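Long-range contacts in NAD-dependent aldehyde dehydrogenase (Sinorhizobium meliloti, PDB 3U4J), which probably oxidises an aldehyde substrate with NAD or NADP as the electron acceptor, as in other aldehyde dehydrogenases, and binds calcium in the crystal: residues Asp61-Ala66 with Gln233-Asp238; Val165-Pro170 with Met243-Gly248; Thr169-Pro174 with Ser197-Gly202; Val193-Glu198 with Asn222-Tyr227. All blocks are in the same frame, centred on the assembly; numbering follows the deposited sequence.

Interaction 1. Residues Asp61-Ala66 with Gln233-Asp238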
# COMPACT_ATOMS: atom_id res chain seq x y z
N ASP A 61 -12.67 25.83 32.35
CA ASP A 61 -13.52 24.73 32.81
C ASP A 61 -14.55 24.28 31.77
O ASP A 61 -14.88 23.09 31.71
CB ASP A 61 -14.23 25.11 34.11
CG ASP A 61 -13.28 25.09 35.32
OD1 ASP A 61 -12.49 24.13 35.44
OD2 ASP A 61 -13.34 26.03 36.14
N ASP A 62 -15.10 25.21 31.00
CA ASP A 62 -16.02 24.84 29.90
C ASP A 62 -15.30 23.90 28.92
O ASP A 62 -15.87 22.90 28.50
CB ASP A 62 -16.53 26.10 29.15
CG ASP A 62 -17.43 27.02 30.02
OD1 ASP A 62 -17.35 28.27 29.84
OD2 ASP A 62 -18.22 26.52 30.85
N VAL A 63 -14.04 24.22 28.60
CA VAL A 63 -13.26 23.42 27.65
C VAL A 63 -12.93 22.04 28.20
O VAL A 63 -13.04 21.06 27.48
CB VAL A 63 -11.99 24.18 27.14
CG1 VAL A 63 -11.19 23.29 26.16
CG2 VAL A 63 -12.41 25.46 26.44
N ARG A 64 -12.60 21.95 29.49
CA ARG A 64 -12.34 20.65 30.11
C ARG A 64 -13.56 19.75 30.10
O ARG A 64 -13.42 18.54 29.93
CB ARG A 64 -11.78 20.81 31.54
CG ARG A 64 -10.35 21.38 31.60
CD ARG A 64 -9.84 21.50 33.07
NE ARG A 64 -8.88 22.61 33.16
CZ ARG A 64 -9.10 23.74 33.81
NH1 ARG A 64 -10.23 23.93 34.48
NH2 ARG A 64 -8.17 24.68 33.81
N LYS A 65 -14.75 20.34 30.28
CA LYS A 65 -16.01 19.59 30.12
C LYS A 65 -16.15 18.94 28.73
O LYS A 65 -16.63 17.82 28.61
CB LYS A 65 -17.22 20.49 30.33
CG LYS A 65 -17.65 20.62 31.82
CD LYS A 65 -18.91 21.48 32.00
CE LYS A 65 -19.08 21.93 33.48
NZ LYS A 65 -20.11 23.02 33.59
N ALA A 66 -15.82 19.68 27.68
CA ALA A 66 -15.84 19.14 26.31
C ALA A 66 -14.84 17.99 26.14
O ALA A 66 -15.17 16.95 25.57
CB ALA A 66 -15.53 20.25 25.33
N GLN A 233 -4.41 26.62 25.39
CA GLN A 233 -3.64 26.06 26.52
C GLN A 233 -4.27 24.80 27.10
O GLN A 233 -3.57 23.83 27.35
CB GLN A 233 -3.42 27.09 27.63
CG GLN A 233 -2.45 28.20 27.26
CD GLN A 233 -1.80 28.89 28.45
OE1 GLN A 233 -2.46 29.22 29.46
NE2 GLN A 233 -0.49 29.14 28.33
N VAL A 234 -5.58 24.81 27.31
CA VAL A 234 -6.23 23.62 27.87
C VAL A 234 -6.06 22.41 26.95
O VAL A 234 -5.64 21.36 27.41
CB VAL A 234 -7.72 23.85 28.19
CG1 VAL A 234 -8.42 22.49 28.51
CG2 VAL A 234 -7.85 24.83 29.36
N LEU A 235 -6.36 22.57 25.66
CA LEU A 235 -6.21 21.45 24.71
C LEU A 235 -4.77 20.93 24.64
O LEU A 235 -4.55 19.72 24.59
CB LEU A 235 -6.73 21.82 23.31
CG LEU A 235 -8.26 22.01 23.27
CD1 LEU A 235 -8.69 22.54 21.90
CD2 LEU A 235 -9.00 20.70 23.61
N ALA A 236 -3.80 21.84 24.72
CA ALA A 236 -2.40 21.41 24.65
C ALA A 236 -1.83 20.86 25.98
O ALA A 236 -0.85 20.08 25.96
CB ALA A 236 -1.54 22.54 24.08
N GLU A 237 -2.43 21.24 27.12
CA GLU A 237 -1.95 20.65 28.39
C GLU A 237 -2.82 19.56 29.04
O GLU A 237 -2.31 18.77 29.82
CB GLU A 237 -1.46 21.71 29.40
CG GLU A 237 -2.31 22.94 29.52
CD GLU A 237 -1.67 24.07 30.38
OE1 GLU A 237 -0.65 24.68 29.96
OE2 GLU A 237 -2.24 24.36 31.45
N ASP A 238 -4.11 19.46 28.69
CA ASP A 238 -4.98 18.54 29.41
C ASP A 238 -4.53 17.08 29.24
O ASP A 238 -4.33 16.63 28.12
CB ASP A 238 -6.44 18.71 28.96
CG ASP A 238 -7.42 18.00 29.88
OD1 ASP A 238 -8.22 18.71 30.51
OD2 ASP A 238 -7.41 16.76 30.01
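Val63 and Val234 mark the nearest approach of the two backbones, their CA atoms 7.0 Å apart. Both residues are helical, Val63 in helix 60-75 and Val234 in helix 231-237. The axes of the two short segments come within 9.9 Å and cross at -43°. Asp238 is the first residue to leave the helical conformation at the end of the second helix.

The two valines face each other and meet by one methyl each. Val63 CG1 touches Val234 CG1 at 3.7 Å, and the side chains pass alongside, running opposite ways. Each of these methyls is anti to its backbone N (chi1 179° in Val63, 169° in Val234), which points both across the gap between the helices. Leu235 extends the apolar patch more loosely, its CD2 lying 4.2 Å from Val63 CG1.

The contact belongs to a Rossmann-like domain of the aldehyde dehydrogenase fold. Helix 231-237 leads into strand 243-247 of the central sheet, and helix 60-75 packs beside helix 231-237. Val63 and Ala66 also touch Val224, in the loop after strand 221-223.

Arg64 covers the solvent side with its aliphatic stem. Its CG lies 3.8 Å from Val234 CG1, the two side chains crossing at about a right angle. The same CG is 3.6 Å from Asp238 OD1. The guanidinium group makes its salt bridge within its own helix, Arg64 NH1 to Asp61 OD1 at 2.5 Å. Arg64 NE stays 4.8 Å from Asp238 OD1, too far for a salt bridge. Asp238 OD2 instead accepts a hydrogen bond from Asn240 N.

Interaction 2. Residues Val165-Pro170 with Met243-Gly248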
# COMPACT_ATOMS: atom_id res chain seq x y z
N VAL A 165 -8.80 14.08 20.24
CA VAL A 165 -8.06 15.03 19.46
C VAL A 165 -8.65 16.43 19.65
O VAL A 165 -9.83 16.66 19.37
CB VAL A 165 -8.16 14.68 17.95
CG1 VAL A 165 -7.29 15.65 17.13
CG2 VAL A 165 -7.70 13.25 17.70
N GLY A 166 -7.82 17.37 20.06
CA GLY A 166 -8.22 18.79 20.02
C GLY A 166 -7.88 19.42 18.68
O GLY A 166 -6.73 19.40 18.27
N ILE A 167 -8.88 19.99 18.03
CA ILE A 167 -8.72 20.58 16.71
C ILE A 167 -8.95 22.09 16.76
O ILE A 167 -10.04 22.53 17.06
CB ILE A 167 -9.68 19.91 15.69
CG1 ILE A 167 -9.45 18.39 15.68
CG2 ILE A 167 -9.51 20.54 14.28
CD1 ILE A 167 -10.45 17.62 14.78
N ILE A 168 -7.93 22.88 16.46
CA ILE A 168 -7.99 24.35 16.53
C ILE A 168 -7.87 24.88 15.13
O ILE A 168 -6.91 24.55 14.40
CB ILE A 168 -6.86 24.94 17.41
CG1 ILE A 168 -6.92 24.30 18.81
CG2 ILE A 168 -6.93 26.50 17.47
CD1 ILE A 168 -5.64 24.49 19.66
N THR A 169 -8.86 25.67 14.71
CA THR A 169 -8.96 26.10 13.32
C THR A 169 -8.91 27.63 13.18
O THR A 169 -9.28 28.34 14.11
CB THR A 169 -10.20 25.50 12.64
OG1 THR A 169 -11.39 26.07 13.21
CG2 THR A 169 -10.18 23.98 12.80
N PRO A 170 -8.43 28.13 12.02
CA PRO A 170 -8.24 29.59 11.83
C PRO A 170 -9.44 30.27 11.21
O PRO A 170 -10.41 29.61 10.82
CB PRO A 170 -7.07 29.65 10.85
CG PRO A 170 -7.30 28.48 9.97
CD PRO A 170 -7.90 27.37 10.87
N MSE A 243 -3.92 14.31 21.33
CA MSE A 243 -3.34 14.97 20.19
C MSE A 243 -3.94 16.34 20.01
O MSE A 243 -5.14 16.52 20.22
CB MSE A 243 -3.64 14.15 18.92
CG MSE A 243 -3.09 14.79 17.67
SE MSE A 243 -3.20 13.51 16.18
CE MSE A 243 -2.47 14.75 14.81
N VAL A 244 -3.12 17.29 19.58
CA VAL A 244 -3.61 18.61 19.13
C VAL A 244 -3.30 18.78 17.66
O VAL A 244 -2.15 18.58 17.23
CB VAL A 244 -2.92 19.77 19.88
CG1 VAL A 244 -3.52 21.09 19.47
CG2 VAL A 244 -3.08 19.59 21.40
N ALA A 245 -4.33 19.15 16.90
CA ALA A 245 -4.19 19.41 15.47
C ALA A 245 -4.49 20.89 15.32
O ALA A 245 -5.65 21.30 15.44
CB ALA A 245 -5.21 18.60 14.69
N PHE A 246 -3.46 21.69 15.06
CA PHE A 246 -3.57 23.14 15.02
C PHE A 246 -3.32 23.64 13.60
O PHE A 246 -2.39 23.16 12.91
CB PHE A 246 -2.55 23.80 16.00
CG PHE A 246 -2.45 25.30 15.84
CD1 PHE A 246 -3.34 26.15 16.51
CD2 PHE A 246 -1.50 25.85 14.97
CE1 PHE A 246 -3.27 27.56 16.35
CE2 PHE A 246 -1.41 27.25 14.80
CZ PHE A 246 -2.31 28.10 15.50
N THR A 247 -4.11 24.61 13.18
CA THR A 247 -3.91 25.29 11.93
C THR A 247 -3.96 26.79 12.19
O THR A 247 -4.94 27.30 12.75
CB THR A 247 -4.98 24.87 10.88
OG1 THR A 247 -4.98 23.42 10.75
CG2 THR A 247 -4.70 25.55 9.51
N GLY A 248 -2.90 27.50 11.82
CA GLY A 248 -2.84 28.95 12.05
C GLY A 248 -1.42 29.46 11.87
O GLY A 248 -0.66 28.89 11.09
O HOH W 1 -6.54 22.26 12.67
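Ile168 CG2 rests 3.7 Å from Phe246 CD1 and approaches the ring obliquely. This branch lies anti to the backbone N, which turns it to the ring. The other branch carries CD1 to Val244 CG1, 4.0 Å away. Leu256 of helix 250-261 packs on both Ile168 and Phe246. The other face of the sheet holds Val165, Ile167, Met243 (selenomethionine) and Ala245, packed more loosely across the pair.

Strands 153-168 and 243-247 run parallel at the heart of the Rossmann-like sheet. Four backbone hydrogen bonds join them. Gly166 N donates to Met243 O and Ala245 N to Gly166 O, both at 2.8 Å, the second nearly straight at 173°. Ile168 N then donates to Ala245 O, and Thr247 N to Ile168 O.

Past the last bond, Pro170 CD lies 3.8 Å from Thr247 CB. Beside the strand ends a water donates to Ile168 O at 2.9 Å and to Ala245 O at 3.1 Å. It also hydrogen-bonds Thr247 OG1, which has a second partner in Arg181 of helix 174-187. Ile168 O and Ala245 O are thus each gripped by a backbone N-H and the water, so both carbonyls have two donors where the strands give way to loop.

Interaction 3. Residues Thr169-Pro174 with Ser197-Gly202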
# COMPACT_ATOMS: atom_id res chain seq x y z
N THR A 169 -8.86 25.67 14.71
CA THR A 169 -8.96 26.10 13.32
C THR A 169 -8.91 27.63 13.18
O THR A 169 -9.28 28.34 14.11
CB THR A 169 -10.20 25.50 12.64
OG1 THR A 169 -11.39 26.07 13.21
CG2 THR A 169 -10.18 23.98 12.80
N PRO A 170 -8.43 28.13 12.02
CA PRO A 170 -8.24 29.59 11.83
C PRO A 170 -9.44 30.27 11.21
O PRO A 170 -10.41 29.61 10.82
CB PRO A 170 -7.07 29.65 10.85
CG PRO A 170 -7.30 28.48 9.97
CD PRO A 170 -7.90 27.37 10.87
N TRP A 171 -9.37 31.61 11.13
CA TRP A 171 -10.50 32.41 10.64
C TRP A 171 -10.58 32.52 9.12
O TRP A 171 -11.58 32.99 8.58
CB TRP A 171 -10.42 33.81 11.26
CG TRP A 171 -9.03 34.45 11.19
CD1 TRP A 171 -8.09 34.54 12.21
CD2 TRP A 171 -8.43 35.08 10.05
NE1 TRP A 171 -6.96 35.19 11.75
CE2 TRP A 171 -7.15 35.55 10.44
CE3 TRP A 171 -8.86 35.32 8.74
CZ2 TRP A 171 -6.30 36.23 9.56
CZ3 TRP A 171 -8.02 36.03 7.87
CH2 TRP A 171 -6.76 36.47 8.29
N ASN A 172 -9.56 32.08 8.41
CA ASN A 172 -9.55 32.30 6.97
C ASN A 172 -10.38 31.30 6.17
O ASN A 172 -11.00 31.68 5.18
CB ASN A 172 -8.14 32.44 6.42
CG ASN A 172 -7.28 31.17 6.59
OD1 ASN A 172 -7.56 30.29 7.43
ND2 ASN A 172 -6.20 31.08 5.80
N PHE A 173 -10.36 30.04 6.59
CA PHE A 173 -11.16 28.98 5.93
C PHE A 173 -11.80 28.08 7.00
O PHE A 173 -11.42 26.91 7.13
CB PHE A 173 -10.29 28.12 5.01
CG PHE A 173 -9.70 28.86 3.84
CD1 PHE A 173 -10.45 29.09 2.70
CD2 PHE A 173 -8.39 29.29 3.89
CE1 PHE A 173 -9.88 29.79 1.59
CE2 PHE A 173 -7.80 29.99 2.82
CZ PHE A 173 -8.56 30.22 1.66
N PRO A 174 -12.74 28.62 7.77
CA PRO A 174 -13.17 27.84 8.94
C PRO A 174 -13.83 26.53 8.56
O PRO A 174 -13.49 25.50 9.16
CB PRO A 174 -14.18 28.76 9.63
CG PRO A 174 -13.84 30.14 9.13
CD PRO A 174 -13.43 29.91 7.69
N SER A 197 -11.98 29.79 15.32
CA SER A 197 -11.59 31.15 15.66
C SER A 197 -12.73 31.92 16.32
O SER A 197 -13.89 31.78 15.96
CB SER A 197 -11.16 31.90 14.40
OG SER A 197 -11.01 33.26 14.71
N GLU A 198 -12.36 32.77 17.28
CA GLU A 198 -13.26 33.75 17.90
C GLU A 198 -14.01 34.61 16.90
O GLU A 198 -15.11 35.10 17.21
CB GLU A 198 -12.45 34.68 18.82
CG GLU A 198 -11.46 35.56 18.04
CD GLU A 198 -10.35 36.16 18.91
OE1 GLU A 198 -10.36 37.39 19.09
OE2 GLU A 198 -9.48 35.40 19.42
N PHE A 199 -13.42 34.85 15.73
CA PHE A 199 -14.11 35.60 14.67
C PHE A 199 -15.15 34.81 13.85
O PHE A 199 -15.98 35.43 13.19
CB PHE A 199 -13.11 36.19 13.65
CG PHE A 199 -12.09 37.11 14.26
CD1 PHE A 199 -12.48 38.19 15.04
CD2 PHE A 199 -10.74 36.89 14.05
CE1 PHE A 199 -11.53 39.06 15.61
CE2 PHE A 199 -9.78 37.74 14.60
CZ PHE A 199 -10.18 38.83 15.39
N THR A 200 -15.06 33.49 13.84
CA THR A 200 -15.74 32.71 12.78
C THR A 200 -16.21 31.36 13.29
O THR A 200 -15.79 30.30 12.81
CB THR A 200 -14.83 32.49 11.55
OG1 THR A 200 -13.59 31.93 11.98
CG2 THR A 200 -14.53 33.81 10.82
N SER A 201 -17.09 31.37 14.28
CA SER A 201 -17.48 30.13 14.90
C SER A 201 -18.78 29.53 14.36
O SER A 201 -19.09 28.40 14.65
CB SER A 201 -17.55 30.32 16.41
OG SER A 201 -16.26 30.59 16.92
N GLY A 202 -19.51 30.30 13.56
CA GLY A 202 -20.87 29.92 13.18
C GLY A 202 -20.92 28.65 12.35
O GLY A 202 -21.67 27.72 12.68
O HOH W 2 -12.40 28.83 12.57
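Thr200 and Pro174 pack tightly, with Thr200 OG1 3.4 Å from Pro174 CG and their side chains crossing at about a right angle. The same OG1 meets Trp171 CA. Next to them Ser197 OG lies 3.5 Å from Trp171 CB. The Ser197 hydroxyl is swung away from its backbone N (chi1 170°), which sets it at the edge of the indole, near its plane. It accepts from Phe199 N at 3.1 Å, which makes an ST turn. A type I turn runs from Ser197 to Thr200. With an alanine here instead of Ser197, Phe199 N is likely to lose this acceptor and a small gap to open beside Trp171 CB. Between the loops a water takes the place of direct bonds. It accepts from Ser197 N at 2.9 Å, donates to Pro170 O at 2.8 Å and hydrogen-bonds Thr169 OG1 and, weakly, Thr200 OG1. Trp171 N is buried by the contact and has no partner in the model.

The looser, partly exposed side is aromatic. Phe199 turns its edge toward the face of the Trp171 five-membered ring, offset, with centroids 5.7 Å apart and planes at 74°.

The two loops follow neighbouring parallel strands, 153-168 and 191-195, and lead into helices 174-187 and 202-214. Val113 of helix 102-113 touches both Pro174 and Thr200.

Interaction 4. Residues Val193-Glu198 with Asn222-Tyr227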
# COMPACT_ATOMS: atom_id res chain seq x y z
N VAL A 193 -12.60 17.57 20.06
CA VAL A 193 -13.08 18.86 20.49
C VAL A 193 -12.57 19.88 19.49
O VAL A 193 -11.35 20.04 19.32
CB VAL A 193 -12.61 19.22 21.95
CG1 VAL A 193 -13.10 20.61 22.34
CG2 VAL A 193 -13.13 18.17 22.96
N LEU A 194 -13.51 20.55 18.84
CA LEU A 194 -13.22 21.51 17.79
C LEU A 194 -13.28 22.90 18.39
O LEU A 194 -14.29 23.26 18.99
CB LEU A 194 -14.27 21.41 16.65
CG LEU A 194 -14.18 22.39 15.46
CD1 LEU A 194 -12.84 22.27 14.78
CD2 LEU A 194 -15.30 22.18 14.45
N LYS A 195 -12.20 23.67 18.20
CA LYS A 195 -12.13 25.06 18.63
C LYS A 195 -11.91 26.00 17.43
O LYS A 195 -10.78 26.13 16.94
CB LYS A 195 -10.99 25.22 19.63
CG LYS A 195 -11.15 26.43 20.53
CD LYS A 195 -10.54 27.62 19.95
CE LYS A 195 -11.18 28.87 20.56
NZ LYS A 195 -10.80 29.99 19.68
N PRO A 196 -12.98 26.63 16.91
CA PRO A 196 -12.75 27.54 15.78
C PRO A 196 -12.35 28.93 16.26
O PRO A 196 -12.38 29.21 17.48
CB PRO A 196 -14.09 27.57 15.07
CG PRO A 196 -15.10 27.32 16.20
CD PRO A 196 -14.42 26.47 17.22
N SER A 197 -11.98 29.79 15.32
CA SER A 197 -11.59 31.15 15.66
C SER A 197 -12.73 31.92 16.32
O SER A 197 -13.89 31.78 15.96
CB SER A 197 -11.16 31.90 14.40
OG SER A 197 -11.01 33.26 14.71
N GLU A 198 -12.36 32.77 17.28
CA GLU A 198 -13.26 33.75 17.90
C GLU A 198 -14.01 34.61 16.90
O GLU A 198 -15.11 35.10 17.21
CB GLU A 198 -12.45 34.68 18.82
CG GLU A 198 -11.46 35.56 18.04
CD GLU A 198 -10.35 36.16 18.91
OE1 GLU A 198 -10.36 37.39 19.09
OE2 GLU A 198 -9.48 35.40 19.42
N ASN A 222 -17.53 17.53 19.52
CA ASN A 222 -17.90 18.62 20.43
C ASN A 222 -17.29 19.89 19.88
O ASN A 222 -16.24 19.83 19.22
CB ASN A 222 -17.26 18.36 21.81
CG ASN A 222 -17.61 17.01 22.37
OD1 ASN A 222 -18.69 16.84 22.92
ND2 ASN A 222 -16.71 16.05 22.24
N VAL A 223 -17.91 21.04 20.16
CA VAL A 223 -17.34 22.31 19.72
C VAL A 223 -17.38 23.31 20.88
O VAL A 223 -18.41 23.45 21.53
CB VAL A 223 -18.11 22.92 18.53
CG1 VAL A 223 -17.47 24.22 18.03
CG2 VAL A 223 -18.08 21.97 17.38
N VAL A 224 -16.26 24.01 21.07
CA VAL A 224 -16.16 25.06 22.07
C VAL A 224 -15.71 26.34 21.37
O VAL A 224 -15.03 26.29 20.33
CB VAL A 224 -15.19 24.67 23.23
CG1 VAL A 224 -15.77 23.51 24.03
CG2 VAL A 224 -13.79 24.30 22.71
N THR A 225 -16.11 27.48 21.92
CA THR A 225 -15.81 28.77 21.32
C THR A 225 -15.23 29.71 22.38
O THR A 225 -15.45 29.53 23.59
CB THR A 225 -17.07 29.41 20.67
OG1 THR A 225 -18.10 29.56 21.67
CG2 THR A 225 -17.61 28.50 19.53
N GLY A 226 -14.48 30.70 21.92
CA GLY A 226 -13.81 31.58 22.86
C GLY A 226 -12.59 32.22 22.25
O GLY A 226 -12.34 32.10 21.02
N TYR A 227 -11.81 32.89 23.09
CA TYR A 227 -10.58 33.48 22.59
C TYR A 227 -9.52 32.41 22.37
O TYR A 227 -9.77 31.22 22.64
CB TYR A 227 -10.12 34.62 23.51
CG TYR A 227 -11.09 35.76 23.50
CD1 TYR A 227 -11.19 36.59 22.38
CD2 TYR A 227 -11.91 36.03 24.59
CE1 TYR A 227 -12.10 37.66 22.36
CE2 TYR A 227 -12.81 37.10 24.58
CZ TYR A 227 -12.89 37.90 23.46
OH TYR A 227 -13.77 38.97 23.43
O HOH W 3 -14.51 30.52 18.99
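Tyr227 presents its ring edge to Glu198, with OE1 in the ring plane and 3.5 Å from CD1. The carboxylate and ring planes stand 80° apart, and the side chains cross at about a right angle. This edge of the contact lies at the end of a beta-alpha-beta unit, strand 191-195, helix 202-214, strand 221-223. Gly226 lies in the turn after strand 221-223, where a side chain would press on the preceding carbonyl O.

The parallel strands are joined by Leu194 N to Asn222 O at 2.8 Å and by Val224 N to Leu194 O. Val193 CG1 touches Val224 CG2 at 3.8 Å, just past the end of strand 221-223. Ala66 of helix 60-75 packs on both these valines. The Leu194 and Val223 side chains share one face of the sheet and run alongside each other, CB against CG2.

At the end of its strand Lys195 bends at chi2 (-89°), which brings its amino group over the loop. Lys195 NZ donates to Gly226 O at 2.9 Å, from above the carbonyl plane, and to Pro196 O at 2.8 Å. A third bond, to Tyr227 O, is weak. A methionine in place of Lys195 would probably leave the Gly226 and Pro196 carbonyls without this shared donor and weaken the link between the loops, leaving the water to bridge them. That water donates to Pro196 O and accepts from Gly226 N at 2.9 Å.

In the fold
From the N terminus, helix 60-75 comes first, and interaction 1 closes the longest loop, 166 residues, when the chain returns in helix 231-237. Interactions 3 and 4 are nested inside that loop. Interaction 2 crosses interaction 1, since it starts inside that loop, at Val165, and ends past it, in strand 243-247. Interactions 2 and 3 have Thr169 and Pro170 in common. Interaction 3 closes a short loop around helix 174-187. Interaction 4 takes over at Ser197 and Glu198, closes its own loop around helix 202-214, and nests inside interaction 2. Interactions 2 and 4 build one sheet through strands 153-168 and 191-195. Interaction 1 packs helices against it, and interaction 3 joins loops at its strand ends.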